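Long-range contacts in type I modular polyketide synthase (Streptomyces albus subsp. albus, PDB 6IYR), which probably transfers an extender unit, most likely methylmalonyl, from coenzyme A to the acyl carrier protein of module 8 during salinomycin assembly: residues A[188-193]-A[245-250]; A[322-328]-A[370-375]. All blocks are in the same frame, centred on the assembly; numbering follows the deposited sequence.

Interaction 1 of 2, residues A[188-193]-A[245-250]; sequences VDVVQP and RAKALL. With PO4 (phosphate ion), chain B.
A bridging water ties Asp189 to Lys247: it donates to Asp189 O at 2.8 Å and accepts a weak bond from Lys247 NZ. The lysine chain bends at its far end, and NZ has a stronger partner in Tyr167 O, while the Asp189 carboxylate is paired with Arg187. Next to this water-bridged pair, the first turn of helix 188-208 packs against the end of helix 235-248. Alanine suits the meeting point: Ala246 CB enters as a knob among Val188, Asp189, Gln192 and Pro193, lying 3.5 Å from Val188 O, and its small size lets the backbones approach to 4.6 Å between Asp189 CA and Ala246 CA. Pro193, which has no N-H to offer the preceding turn, lays its CD against the same methyl. Val188 turns CG2, anti to the backbone N, toward Leu249 CD1 at 3.9 Å, the two side chains crossing at about a right angle. Leu250 CD1 and CD2 lie beside the Asp189 carboxylate and CB. At the other end the extended Gln192 side chain brings its amide to the edge of the Arg245 guanidinium, the planes 60° apart. A bend at chi2 (-128°) carries this guanidinium toward the phosphate, where Arg245 NH1 donates to O2 at 3.2 Å with an N-H...O angle of 145°; NH2 bonds Asn372. The phosphate, probably from the crystallisation liquor, is also held by Gln221, Tyr320, Ser322 and His323; the place of Arg245 beside it is consistent with the role of the equivalent arginine in related acyltransferases, which binds the carboxylate of the extender unit.

Interaction 2 of 2, residues A[322-328]-A[370-375]; sequences SHGPQVE and YRNLRN. With PO4 (phosphate ion), chain B.
His323 meets Leu373 and Asn375 where a loop, probably of the active site, is seated on a helix end: the loop between strand 313-316 and helix 331-337 carries the YASH sequence of Tyr320 to His323, and it rests on the last turn of helix 366-374. His323 is probably the catalytic partner of Ser220, to which its NE2 is hydrogen-bonded. The other ring nitrogen, ND1, donates to Asn375 O at 2.8 Å with an angle of 153°, so a backbone carbonyl helps fix the ring's rotation. Leu373 O lies over one face of the imidazole, 3.2 Å above its plane and offset toward its border, and also takes a weak bond from His323 N. The bound phosphate reaches the ring edge, its O4 being 2.9 Å from His323 NE2; Ser322 OG donates to that same O4. Farther along the loop, branched Val327 fills the space beside Tyr370 and Leu373, with CG1 3.5 Å from Tyr370 CE1. Arg374 turns at chi2 (68°), which lays its guanidinium flat over the Gly324-Pro325 peptide. Its edge meets Glu328 in a salt bridge, NH2 to OE2 at 3.2 Å, approaching from above the carboxylate plane. Asn375 suits the place where the helix stops: its ND2 bonds Arg371 O at 3.0 Å, in the carbonyl plane, and Asn375 N donates to that oxygen as well.

In the fold
The centres of the two contacts lie about 14 Å apart, on the same side of the chain's centre and within the acyltransferase domain. They follow in series: interaction 1 closes, joining helices 188-208 and 235-248, before interaction 2 opens and sets the 322-328 loop on helix 366-374. Ser220, the probable nucleophile of a GxSxG elbow after strand 215-218, falls between the segments of interaction 1. The contacts also meet directly, joined by the bond between Arg245 and Asn372, and both bind the same phosphate. Pieces distant in sequence thus converge on one pocket, probably the one that receives the acyl group.

Interaction 1 of 2, residues A[188-193]-A[245-250]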
# COMPACT_ATOMS: atom_id res chain seq x y z
N VAL A 188 -7.66 -17.00 -8.07
CA VAL A 188 -6.74 -15.96 -8.51
C VAL A 188 -7.43 -14.92 -9.43
O VAL A 188 -7.10 -13.74 -9.37
CB VAL A 188 -5.46 -16.56 -9.15
CG1 VAL A 188 -5.77 -17.29 -10.44
CG2 VAL A 188 -4.40 -15.49 -9.38
N ASP A 189 -8.43 -15.35 -10.19
CA ASP A 189 -9.12 -14.47 -11.11
C ASP A 189 -10.10 -13.58 -10.39
O ASP A 189 -10.63 -12.70 -10.99
CB ASP A 189 -9.85 -15.26 -12.23
CG ASP A 189 -10.99 -16.14 -11.74
OD1 ASP A 189 -10.80 -16.93 -10.77
OD2 ASP A 189 -12.05 -16.18 -12.43
N VAL A 190 -10.37 -13.87 -9.12
CA VAL A 190 -11.23 -13.03 -8.27
C VAL A 190 -10.36 -12.11 -7.43
O VAL A 190 -10.55 -10.88 -7.42
CB VAL A 190 -12.10 -13.91 -7.38
CG1 VAL A 190 -12.94 -13.07 -6.41
CG2 VAL A 190 -13.04 -14.71 -8.26
N VAL A 191 -9.38 -12.68 -6.75
CA VAL A 191 -8.67 -11.92 -5.75
C VAL A 191 -7.86 -10.81 -6.38
O VAL A 191 -7.76 -9.74 -5.80
CB VAL A 191 -7.86 -12.77 -4.76
CG1 VAL A 191 -6.63 -13.44 -5.38
CG2 VAL A 191 -7.40 -11.92 -3.61
N GLN A 192 -7.21 -11.07 -7.52
CA GLN A 192 -6.27 -10.10 -8.06
C GLN A 192 -6.96 -8.79 -8.52
O GLN A 192 -6.53 -7.69 -8.17
CB GLN A 192 -5.37 -10.70 -9.18
CG GLN A 192 -4.42 -11.74 -8.61
CD GLN A 192 -3.26 -12.17 -9.52
OE1 GLN A 192 -2.47 -13.03 -9.15
NE2 GLN A 192 -3.16 -11.57 -10.67
N PRO A 193 -8.06 -8.90 -9.25
CA PRO A 193 -8.74 -7.68 -9.69
C PRO A 193 -9.44 -6.92 -8.54
O PRO A 193 -9.59 -5.70 -8.62
CB PRO A 193 -9.78 -8.19 -10.67
CG PRO A 193 -9.29 -9.53 -11.09
CD PRO A 193 -8.56 -10.09 -9.93
N ARG A 245 -4.97 -11.04 -17.06
CA ARG A 245 -3.75 -11.68 -16.59
C ARG A 245 -4.04 -12.66 -15.46
O ARG A 245 -3.46 -13.75 -15.44
CB ARG A 245 -2.78 -10.63 -16.16
CG ARG A 245 -1.41 -11.07 -15.72
CD ARG A 245 -1.23 -10.41 -14.38
NE ARG A 245 0.12 -10.08 -14.00
CZ ARG A 245 0.55 -10.31 -12.76
NH1 ARG A 245 -0.22 -11.01 -11.87
NH2 ARG A 245 1.75 -9.88 -12.42
N ALA A 246 -5.00 -12.33 -14.60
CA ALA A 246 -5.40 -13.19 -13.50
C ALA A 246 -6.10 -14.44 -14.00
O ALA A 246 -5.88 -15.56 -13.49
CB ALA A 246 -6.30 -12.46 -12.52
N LYS A 247 -6.90 -14.29 -15.04
CA LYS A 247 -7.51 -15.47 -15.62
C LYS A 247 -6.46 -16.42 -16.18
O LYS A 247 -6.60 -17.62 -16.09
CB LYS A 247 -8.48 -15.11 -16.72
CG LYS A 247 -9.78 -14.54 -16.19
CD LYS A 247 -10.89 -14.71 -17.20
CE LYS A 247 -11.62 -13.42 -17.41
NZ LYS A 247 -12.51 -13.21 -16.25
N ALA A 248 -5.46 -15.89 -16.88
CA ALA A 248 -4.45 -16.76 -17.51
C ALA A 248 -3.75 -17.56 -16.43
O ALA A 248 -3.51 -18.78 -16.57
CB ALA A 248 -3.45 -15.94 -18.30
N LEU A 249 -3.50 -16.90 -15.30
CA LEU A 249 -2.90 -17.53 -14.13
C LEU A 249 -3.64 -18.72 -13.53
O LEU A 249 -3.09 -19.46 -12.73
CB LEU A 249 -2.74 -16.51 -12.99
CG LEU A 249 -1.41 -15.77 -12.94
CD1 LEU A 249 -1.37 -14.78 -11.78
CD2 LEU A 249 -0.22 -16.72 -12.86
N LEU A 250 -4.92 -18.81 -13.80
CA LEU A 250 -5.68 -19.98 -13.43
C LEU A 250 -4.97 -21.26 -13.83
O LEU A 250 -5.08 -22.28 -13.14
CB LEU A 250 -7.02 -19.93 -14.13
CG LEU A 250 -8.27 -19.43 -13.43
CD1 LEU A 250 -8.10 -19.00 -12.01
CD2 LEU A 250 -9.09 -18.46 -14.26
P PO4 B . 1.54 -11.93 -8.31
O1 PO4 B . 1.06 -12.12 -6.88
O2 PO4 B . 0.93 -12.78 -9.44
O3 PO4 B . 1.21 -10.47 -8.58
O4 PO4 B . 3.00 -12.30 -8.28
O HOH W 1 -10.60 -11.99 -13.67

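Interaction 2 of 2, residues A[322-328]-A[370-375]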
# COMPACT_ATOMS: atom_id res chain seq x y z
N SER A 322 4.61 -17.66 -9.81
CA SER A 322 4.94 -16.60 -10.79
C SER A 322 6.38 -16.10 -10.61
O SER A 322 7.12 -16.54 -9.71
CB SER A 322 3.97 -15.44 -10.63
OG SER A 322 4.07 -14.95 -9.32
N HIS A 323 6.83 -15.33 -11.58
CA HIS A 323 8.15 -14.74 -11.56
C HIS A 323 9.21 -15.81 -11.74
O HIS A 323 10.33 -15.67 -11.26
CB HIS A 323 8.34 -13.91 -10.28
CG HIS A 323 7.30 -12.85 -10.11
ND1 HIS A 323 7.22 -11.75 -10.95
CD2 HIS A 323 6.18 -12.83 -9.36
CE1 HIS A 323 6.07 -11.14 -10.75
NE2 HIS A 323 5.44 -11.74 -9.76
N GLY A 324 8.83 -16.88 -12.41
CA GLY A 324 9.73 -17.95 -12.77
C GLY A 324 9.27 -18.66 -14.03
O GLY A 324 8.31 -18.23 -14.68
N PRO A 325 9.97 -19.76 -14.38
CA PRO A 325 9.76 -20.47 -15.64
C PRO A 325 8.37 -21.01 -15.84
O PRO A 325 7.95 -21.13 -16.98
CB PRO A 325 10.76 -21.65 -15.56
CG PRO A 325 11.84 -21.15 -14.64
CD PRO A 325 11.14 -20.26 -13.65
N GLN A 326 7.59 -21.24 -14.79
CA GLN A 326 6.28 -21.81 -15.05
C GLN A 326 5.44 -20.87 -15.93
O GLN A 326 4.49 -21.29 -16.59
CB GLN A 326 5.52 -22.14 -13.77
CG GLN A 326 6.05 -23.38 -13.07
CD GLN A 326 5.16 -23.86 -11.94
OE1 GLN A 326 3.92 -23.73 -11.98
NE2 GLN A 326 5.79 -24.46 -10.92
N VAL A 327 5.70 -19.57 -15.80
CA VAL A 327 4.91 -18.54 -16.47
C VAL A 327 5.02 -18.66 -18.01
O VAL A 327 4.16 -18.17 -18.76
CB VAL A 327 5.41 -17.14 -15.98
CG1 VAL A 327 4.81 -16.02 -16.77
CG2 VAL A 327 5.04 -16.97 -14.50
N GLU A 328 6.06 -19.33 -18.50
CA GLU A 328 6.24 -19.49 -19.97
C GLU A 328 5.06 -20.17 -20.58
O GLU A 328 4.65 -19.86 -21.68
CB GLU A 328 7.52 -20.27 -20.30
CG GLU A 328 8.76 -19.39 -20.11
CD GLU A 328 10.08 -20.14 -19.88
OE1 GLU A 328 10.11 -21.40 -19.87
OE2 GLU A 328 11.11 -19.45 -19.68
N TYR A 370 3.64 -9.16 -19.59
CA TYR A 370 4.27 -10.47 -19.52
C TYR A 370 5.60 -10.48 -18.77
O TYR A 370 5.86 -11.39 -17.96
CB TYR A 370 4.46 -11.14 -20.88
CG TYR A 370 5.16 -12.47 -20.76
CD1 TYR A 370 4.51 -13.54 -20.22
CD2 TYR A 370 6.51 -12.61 -21.05
CE1 TYR A 370 5.14 -14.76 -20.05
CE2 TYR A 370 7.16 -13.82 -20.85
CZ TYR A 370 6.46 -14.90 -20.33
OH TYR A 370 7.07 -16.11 -20.15
N ARG A 371 6.48 -9.54 -19.09
CA ARG A 371 7.73 -9.48 -18.38
C ARG A 371 7.57 -9.34 -16.90
O ARG A 371 8.45 -9.78 -16.14
CB ARG A 371 8.61 -8.33 -18.85
CG ARG A 371 9.56 -8.70 -19.97
CD ARG A 371 10.53 -7.56 -20.26
NE ARG A 371 11.01 -7.63 -21.64
CZ ARG A 371 10.47 -7.00 -22.67
NH1 ARG A 371 10.99 -7.17 -23.89
NH2 ARG A 371 9.44 -6.17 -22.50
N ASN A 372 6.64 -8.49 -16.52
CA ASN A 372 6.34 -8.25 -15.10
C ASN A 372 6.05 -9.58 -14.41
O ASN A 372 6.64 -9.87 -13.38
CB ASN A 372 5.11 -7.37 -15.00
CG ASN A 372 4.61 -7.21 -13.57
OD1 ASN A 372 3.87 -8.05 -13.07
ND2 ASN A 372 4.95 -6.07 -12.95
N LEU A 373 5.20 -10.39 -15.03
CA LEU A 373 4.83 -11.71 -14.48
C LEU A 373 5.98 -12.71 -14.48
O LEU A 373 6.14 -13.50 -13.55
CB LEU A 373 3.63 -12.27 -15.25
CG LEU A 373 2.96 -13.53 -14.70
CD1 LEU A 373 2.41 -13.30 -13.29
CD2 LEU A 373 1.83 -13.87 -15.66
N ARG A 374 6.82 -12.63 -15.50
CA ARG A 374 7.87 -13.61 -15.72
C ARG A 374 9.11 -13.35 -14.91
O ARG A 374 9.81 -14.28 -14.51
CB ARG A 374 8.21 -13.67 -17.21
CG ARG A 374 9.42 -14.55 -17.52
CD ARG A 374 9.12 -16.01 -17.26
NE ARG A 374 10.28 -16.88 -17.56
CZ ARG A 374 11.27 -17.13 -16.71
NH1 ARG A 374 11.36 -16.48 -15.56
NH2 ARG A 374 12.19 -18.03 -17.01
N ASN A 375 9.40 -12.10 -14.61
CA ASN A 375 10.70 -11.77 -14.07
C ASN A 375 10.70 -11.37 -12.60
O ASN A 375 9.68 -10.98 -12.07
CB ASN A 375 11.31 -10.67 -14.91
CG ASN A 375 11.77 -11.21 -16.25
OD1 ASN A 375 12.79 -11.89 -16.32
ND2 ASN A 375 10.90 -11.18 -17.19
P PO4 B . 1.54 -11.93 -8.31
O1 PO4 B . 1.06 -12.12 -6.88
O2 PO4 B . 0.93 -12.78 -9.44
O3 PO4 B . 1.21 -10.47 -8.58
O4 PO4 B . 3.00 -12.30 -8.28